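Side-chain contacts in trans-2-enoyl-CoA reductase [NADH] (Treponema denticola ATCC 35405, PDB 4GGO), which reduces the carbon-carbon double bond of crotonyl-CoA and longer trans-2-enoyl-CoA thioesters with NADH in fatty acid synthesis: residues Phe384-Glu387 / Gly388-Tyr391; Glu358-Gly362 / Glu363-Ser367; Leu293-Ala296 / Ser297-Lys300. All blocks are in the same frame, centred on the assembly; numbering follows the deposited sequence.

How the interactions relate
Along the chain the contacts come in series, and none encloses or crosses another. Interaction 3 comes first, inside helix 291-305; it joins successive turns and closes no loop. Interaction 2 follows at 358-367, where the chain leaves helix 347-359, turns, and enters the short helix 365-368. Interaction 1 comes last, in the loop after helix 371-380, where the chain folds back on itself at 386-389. Interactions 2 and 3 are neighbours, with centres about 12 Å apart. V360 CG1 packs on L293 CD1 at 4.0 Å. Interaction 1 touches neither, but helix 371-380 packs against side chains of all three.

Interaction 1 of 3, residues Phe384-Glu387 / Gly388-Tyr391; sequences FDVE and GINY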
loop_
_atom_site.group_PDB
_atom_site.type_symbol
_atom_site.label_atom_id
_atom_site.label_comp_id
_atom_site.label_asym_id
_atom_site.label_seq_id
_atom_site.Cartn_x
_atom_site.Cartn_y
_atom_site.Cartn_z
ATOM N N PHE A 384 -5.763 13.615 -8.997
ATOM C CA PHE A 384 -5.283 14.799 -9.697
ATOM C C PHE A 384 -4.132 14.457 -10.637
ATOM O O PHE A 384 -3.419 13.478 -10.420
ATOM C CB PHE A 384 -4.851 15.878 -8.702
ATOM C CG PHE A 384 -5.966 16.368 -7.820
ATOM C CD1 PHE A 384 -6.900 17.272 -8.301
ATOM C CD2 PHE A 384 -6.078 15.930 -6.512
ATOM C CE1 PHE A 384 -7.926 17.726 -7.492
ATOM C CE2 PHE A 384 -7.101 16.380 -5.698
ATOM C CZ PHE A 384 -8.027 17.279 -6.190
ATOM N N ASP A 385 -3.974 15.261 -11.686
ATOM C CA ASP A 385 -2.861 15.131 -12.632
ATOM C C ASP A 385 -2.853 13.802 -13.400
ATOM O O ASP A 385 -1.818 13.379 -13.912
ATOM C CB ASP A 385 -1.517 15.352 -11.921
ATOM C CG ASP A 385 -0.370 15.596 -12.890
ATOM O OD1 ASP A 385 -0.523 16.438 -13.799
ATOM O OD2 ASP A 385 0.680 14.934 -12.747
ATOM N N VAL A 386 -4.004 13.142 -13.489
ATOM C CA VAL A 386 -4.068 11.894 -14.246
ATOM C C VAL A 386 -4.447 12.155 -15.706
ATOM O O VAL A 386 -5.202 13.080 -16.011
ATOM C CB VAL A 386 -4.993 10.840 -13.584
ATOM C CG1 VAL A 386 -5.274 11.212 -12.139
ATOM C CG2 VAL A 386 -6.286 10.674 -14.359
ATOM N N GLU A 387 -3.896 11.343 -16.602
ATOM C CA GLU A 387 -4.039 11.558 -18.036
ATOM C C GLU A 387 -5.464 11.295 -18.513
ATOM O O GLU A 387 -6.105 10.340 -18.079
ATOM C CB GLU A 387 -3.057 10.662 -18.795
ATOM C CG GLU A 387 -2.517 11.264 -20.079
ATOM C CD GLU A 387 -1.419 10.416 -20.695
ATOM O OE1 GLU A 387 -0.509 10.988 -21.332
ATOM O OE2 GLU A 387 -1.467 9.177 -20.544
ATOM N N GLY A 388 -5.954 12.152 -19.404
ATOM C CA GLY A 388 -7.268 11.974 -19.995
ATOM C C GLY A 388 -8.394 12.664 -19.247
ATOM O O GLY A 388 -9.568 12.456 -19.553
ATOM N N ILE A 389 -8.042 13.483 -18.262
ATOM C CA ILE A 389 -9.041 14.215 -17.488
ATOM C C ILE A 389 -8.945 15.715 -17.748
ATOM O O ILE A 389 -7.859 16.294 -17.710
ATOM C CB ILE A 389 -8.908 13.931 -15.977
ATOM C CG1 ILE A 389 -9.083 12.438 -15.701
ATOM C CG2 ILE A 389 -9.931 14.736 -15.185
ATOM C CD1 ILE A 389 -10.425 11.889 -16.132
ATOM N N ASN A 390 -10.091 16.335 -18.016
ATOM C CA ASN A 390 -10.158 17.754 -18.352
ATOM C C ASN A 390 -9.652 18.663 -17.233
ATOM O O ASN A 390 -8.803 19.527 -17.466
ATOM C CB ASN A 390 -11.595 18.134 -18.728
ATOM C CG ASN A 390 -11.681 19.455 -19.475
ATOM O OD1 ASN A 390 -10.897 20.375 -19.239
ATOM N ND2 ASN A 390 -12.646 19.554 -20.382
ATOM N N TYR A 391 -10.190 18.468 -16.031
ATOM C CA TYR A 391 -9.874 19.287 -14.853
ATOM C C TYR A 391 -10.379 20.732 -14.926
ATOM O O TYR A 391 -10.716 21.328 -13.900
ATOM C CB TYR A 391 -8.381 19.231 -14.497
ATOM C CG TYR A 391 -7.937 17.880 -13.988
ATOM C CD1 TYR A 391 -8.456 17.358 -12.814
ATOM C CD2 TYR A 391 -6.999 17.129 -14.678
ATOM C CE1 TYR A 391 -8.056 16.128 -12.344
ATOM C CE2 TYR A 391 -6.592 15.896 -14.214
ATOM C CZ TYR A 391 -7.130 15.401 -13.049
ATOM O OH TYR A 391 -6.730 14.175 -12.580
HETATM O O HOH W 1 -5.153 15.602 -17.797
#
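Y391 and V386 make the direct hydrogen bond of this contact. V386 N donates a hydrogen bond to Y391 OH at 3.1 Å, nearly straight at 166°. The same hydroxyl is also hydrogen-bonded to G383 O, so the phenol end is gripped by the backbone from two residues. A water adds a second polar link. It donates to V386 O and to I389 O, the latter at 2.8 Å, and so bridges the two limbs of the bend.

Packing gathers near the tyrosine. V386 CG1 lies against its hydroxyl, 3.3 Å from Y391 OH, and the two side chains cross at about a right angle. I389 CG2 sits over the centre of one face of the Y391 ring, 3.5 Å above its plane. V386 CG2 and I389 CG1 form an apolar pair at 3.6 Å. The Y391 ring comes back over the bend because CG stands anti to the carbonyl carbon (chi1 -68°). F384 touches it weakly and also packs on V7, P9 and L379. H20 meets Y391 edge-to-face, and K26 of helix 21-38 lies against V386 and I389.

The backbone from V386 to I389 is a type II beta turn, with G388 at its third position; the Y391 hydroxyl ties down the residue that opens it.

Interaction 2 of 3, residues Glu358-Gly362 / Glu363-Ser367; sequences EKVTG and ENAES
N364 holds the turn through both ends of its side-chain amide. OD1 accepts from T361 N at 2.6 Å, in a bond that is almost straight at 172°. ND2 donates to K359 O at 3.0 Å, and that oxygen lies close to the amide plane. The two bonds fix the rotation of the amide. CG of N364 stands between its own backbone N and carbonyl carbon (chi1 64°), which turns the amide back over the preceding residues.

The T361 hydroxyl donates to E363 OE1 at 2.7 Å. It meets that oxygen from above the carboxylate plane. The glutamate chain bends at chi2 (88°) to bring the carboxylate there.

Weaker backbone bonds come next. T361 O accepts from A365 N at 3.1 Å and from N364 N at 3.4 Å, both weakly.

Packing is slight. V360 CG1 lies 4.2 Å from A365 CB, and A365 also rests on L371 of helix 371-380. Nearby, E366 forms a salt bridge with R375 of that helix.

The turn joins helix 347-359 to helix 365-368. Two of its three side-chain hydrogen bonds come from the neutral N364 amide, which donates to one residue and accepts from another. The E363 carboxylate, in an exposed residue, adds one hydroxyl bond.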
loop_
_atom_site.group_PDB
_atom_site.type_symbol
_atom_site.label_atom_id
_atom_site.label_comp_id
_atom_site.label_asym_id
_atom_site.label_seq_id
_atom_site.Cartn_x
_atom_site.Cartn_y
_atom_site.Cartn_z
ATOM N N GLU A 358 23.986 13.107 -3.414
ATOM C CA GLU A 358 25.092 13.966 -2.997
ATOM C C GLU A 358 25.280 15.168 -3.919
ATOM O O GLU A 358 25.869 16.174 -3.524
ATOM C CB GLU A 358 26.397 13.168 -2.919
ATOM C CG GLU A 358 26.474 12.200 -1.751
ATOM C CD GLU A 358 27.801 11.466 -1.690
ATOM O OE1 GLU A 358 28.614 11.622 -2.626
ATOM O OE2 GLU A 358 28.033 10.732 -0.705
ATOM N N LYS A 359 24.775 15.063 -5.143
ATOM C CA LYS A 359 24.974 16.109 -6.142
ATOM C C LYS A 359 23.785 17.063 -6.245
ATOM O O LYS A 359 23.883 18.120 -6.870
ATOM C CB LYS A 359 25.268 15.486 -7.509
ATOM C CG LYS A 359 26.452 14.536 -7.507
ATOM C CD LYS A 359 26.604 13.839 -8.847
ATOM C CE LYS A 359 27.750 12.840 -8.823
ATOM N NZ LYS A 359 29.061 13.500 -8.568
ATOM N N VAL A 360 22.668 16.690 -5.631
ATOM C CA VAL A 360 21.458 17.504 -5.693
ATOM C C VAL A 360 21.637 18.851 -4.997
ATOM O O VAL A 360 22.131 18.920 -3.873
ATOM C CB VAL A 360 20.246 16.772 -5.075
ATOM C CG1 VAL A 360 19.027 17.679 -5.050
ATOM C CG2 VAL A 360 19.942 15.506 -5.854
ATOM N N THR A 361 21.246 19.918 -5.687
ATOM C CA THR A 361 21.238 21.258 -5.117
ATOM C C THR A 361 19.915 21.936 -5.450
ATOM O O THR A 361 19.075 21.363 -6.144
ATOM C CB THR A 361 22.395 22.116 -5.657
ATOM O OG1 THR A 361 22.337 22.147 -7.088
ATOM C CG2 THR A 361 23.738 21.548 -5.222
ATOM N N GLY A 362 19.736 23.158 -4.958
ATOM C CA GLY A 362 18.517 23.907 -5.209
ATOM C C GLY A 362 18.327 24.260 -6.672
ATOM O O GLY A 362 17.199 24.413 -7.142
ATOM N N GLU A 363 19.432 24.381 -7.398
ATOM C CA GLU A 363 19.383 24.783 -8.800
ATOM C C GLU A 363 19.170 23.623 -9.775
ATOM O O GLU A 363 18.699 23.831 -10.892
ATOM C CB GLU A 363 20.641 25.577 -9.175
ATOM C CG GLU A 363 21.943 25.004 -8.628
ATOM C CD GLU A 363 22.577 23.972 -9.546
ATOM O OE1 GLU A 363 23.564 23.330 -9.126
ATOM O OE2 GLU A 363 22.097 23.805 -10.688
ATOM N N ASN A 364 19.505 22.406 -9.353
ATOM C CA ASN A 364 19.464 21.262 -10.264
ATOM C C ASN A 364 18.428 20.190 -9.923
ATOM O O ASN A 364 18.278 19.216 -10.661
ATOM C CB ASN A 364 20.857 20.627 -10.397
ATOM C CG ASN A 364 21.365 20.030 -9.089
ATOM O OD1 ASN A 364 20.596 19.767 -8.164
ATOM N ND2 ASN A 364 22.671 19.812 -9.014
ATOM N N ALA A 365 17.727 20.375 -8.806
ATOM C CA ALA A 365 16.813 19.360 -8.278
ATOM C C ALA A 365 15.790 18.862 -9.299
ATOM O O ALA A 365 15.611 17.656 -9.471
ATOM C CB ALA A 365 16.110 19.878 -7.031
ATOM N N GLU A 366 15.131 19.795 -9.977
ATOM C CA GLU A 366 14.123 19.454 -10.974
ATOM C C GLU A 366 14.737 18.687 -12.142
ATOM O O GLU A 366 14.077 17.857 -12.770
ATOM C CB GLU A 366 13.425 20.722 -11.478
ATOM C CG GLU A 366 12.297 20.474 -12.470
ATOM C CD GLU A 366 11.089 19.816 -11.835
ATOM O OE1 GLU A 366 10.918 19.936 -10.603
ATOM O OE2 GLU A 366 10.305 19.176 -12.569
ATOM N N SER A 367 16.008 18.960 -12.420
ATOM C CA SER A 367 16.709 18.325 -13.531
ATOM C C SER A 367 17.387 17.017 -13.121
ATOM O O SER A 367 17.379 16.043 -13.874
ATOM C CB SER A 367 17.743 19.285 -14.125
ATOM O OG SER A 367 18.437 18.685 -15.204
#

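Interaction 3 of 3, residues Leu293-Ala296 / Ser297-Lys300; sequences LYLA and SLFK
S297 and L293 touch one turn apart on the alpha-helix 291-305, in the catalytic region of the reductase. Successive main-chain i to i+4 bonds run through the segment. L298 N to Y294 O is the shortest, at 2.6 Å. L293 O takes a second bond beside its helical one, from S297 OG at 2.7 Å. The two donors come from opposite faces of the carbonyl plane. The serine torsion makes this possible: OG lies beside its own backbone N (chi1 -56°), facing the preceding turn.

Y294 and L298 lie side by side and point the same way. Both methyls of L298 reach the phenol end, CD2 coming within 4.0 Å of Y294 CE2. That end is anchored from outside the helix, since Y294 OH is hydrogen-bonded to E344 and Q350. The tyrosine also packs on Y234, a residue that binds substrate, so this face of the helix adjoins the substrate site.

Helices 347-359 and 371-380 pack over the segment. V353 and M357 lie on S297, while L371 touches A296. F299 lies close to V281 of the NAD site and meets H308 edge-to-face. One face of its ring lies against the preceding turn: L295 O sits 3.0 Å above the ring plane, offset toward the rim, while also accepting from F299 N.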
loop_
_atom_site.group_PDB
_atom_site.type_symbol
_atom_site.label_atom_id
_atom_site.label_comp_id
_atom_site.label_asym_id
_atom_site.label_seq_id
_atom_site.Cartn_x
_atom_site.Cartn_y
_atom_site.Cartn_z
ATOM N N LEU A 293 13.662 12.991 -0.864
ATOM C CA LEU A 293 14.831 13.161 -1.720
ATOM C C LEU A 293 15.289 11.820 -2.277
ATOM O O LEU A 293 15.684 11.721 -3.437
ATOM C CB LEU A 293 15.976 13.824 -0.952
ATOM C CG LEU A 293 17.288 13.974 -1.727
ATOM C CD1 LEU A 293 17.083 14.825 -2.972
ATOM C CD2 LEU A 293 18.377 14.561 -0.846
ATOM N N TYR A 294 15.239 10.791 -1.438
ATOM C CA TYR A 294 15.596 9.443 -1.854
ATOM C C TYR A 294 14.669 8.934 -2.955
ATOM O O TYR A 294 15.133 8.452 -3.989
ATOM C CB TYR A 294 15.566 8.488 -0.660
ATOM C CG TYR A 294 15.623 7.030 -1.051
ATOM C CD1 TYR A 294 16.785 6.477 -1.575
ATOM C CD2 TYR A 294 14.517 6.203 -0.895
ATOM C CE1 TYR A 294 16.847 5.145 -1.935
ATOM C CE2 TYR A 294 14.568 4.866 -1.253
ATOM C CZ TYR A 294 15.736 4.344 -1.774
ATOM O OH TYR A 294 15.798 3.016 -2.131
ATOM N N LEU A 295 13.363 9.050 -2.724
ATOM C CA LEU A 295 12.362 8.588 -3.683
ATOM C C LEU A 295 12.462 9.317 -5.017
ATOM O O LEU A 295 12.384 8.695 -6.073
ATOM C CB LEU A 295 10.951 8.747 -3.111
ATOM C CG LEU A 295 10.566 7.797 -1.977
ATOM C CD1 LEU A 295 9.178 8.125 -1.462
ATOM C CD2 LEU A 295 10.638 6.353 -2.444
ATOM N N ALA A 296 12.626 10.635 -4.962
ATOM C CA ALA A 296 12.787 11.434 -6.173
ATOM C C ALA A 296 14.023 10.989 -6.951
ATOM O O ALA A 296 14.011 10.930 -8.181
ATOM C CB ALA A 296 12.878 12.912 -5.827
ATOM N N SER A 297 15.086 10.671 -6.221
ATOM C CA SER A 297 16.315 10.188 -6.832
ATOM C C SER A 297 16.138 8.756 -7.325
ATOM O O SER A 297 16.644 8.391 -8.385
ATOM C CB SER A 297 17.470 10.263 -5.834
ATOM O OG SER A 297 17.615 11.580 -5.330
ATOM N N LEU A 298 15.417 7.954 -6.547
ATOM C CA LEU A 298 15.158 6.561 -6.894
ATOM C C LEU A 298 14.328 6.468 -8.166
ATOM O O LEU A 298 14.626 5.665 -9.050
ATOM C CB LEU A 298 14.433 5.844 -5.751
ATOM C CG LEU A 298 14.190 4.344 -5.935
ATOM C CD1 LEU A 298 15.503 3.576 -5.851
ATOM C CD2 LEU A 298 13.193 3.825 -4.909
ATOM N N PHE A 299 13.286 7.291 -8.253
ATOM C CA PHE A 299 12.429 7.322 -9.434
ATOM C C PHE A 299 13.252 7.680 -10.667
ATOM O O PHE A 299 13.090 7.084 -11.732
ATOM C CB PHE A 299 11.290 8.333 -9.265
ATOM C CG PHE A 299 10.295 7.972 -8.190
ATOM C CD1 PHE A 299 10.322 6.729 -7.578
ATOM C CD2 PHE A 299 9.323 8.880 -7.803
ATOM C CE1 PHE A 299 9.405 6.402 -6.593
ATOM C CE2 PHE A 299 8.403 8.559 -6.820
ATOM C CZ PHE A 299 8.444 7.318 -6.216
ATOM N N LYS A 300 14.141 8.654 -10.510
ATOM C CA LYS A 300 14.998 9.104 -11.599
ATOM C C LYS A 300 15.903 7.979 -12.097
ATOM O O LYS A 300 15.963 7.697 -13.294
ATOM C CB LYS A 300 15.849 10.287 -11.143
ATOM C CG LYS A 300 16.705 10.895 -12.242
ATOM C CD LYS A 300 15.839 11.515 -13.324
ATOM C CE LYS A 300 16.663 12.377 -14.265
ATOM N NZ LYS A 300 15.807 13.082 -15.259
#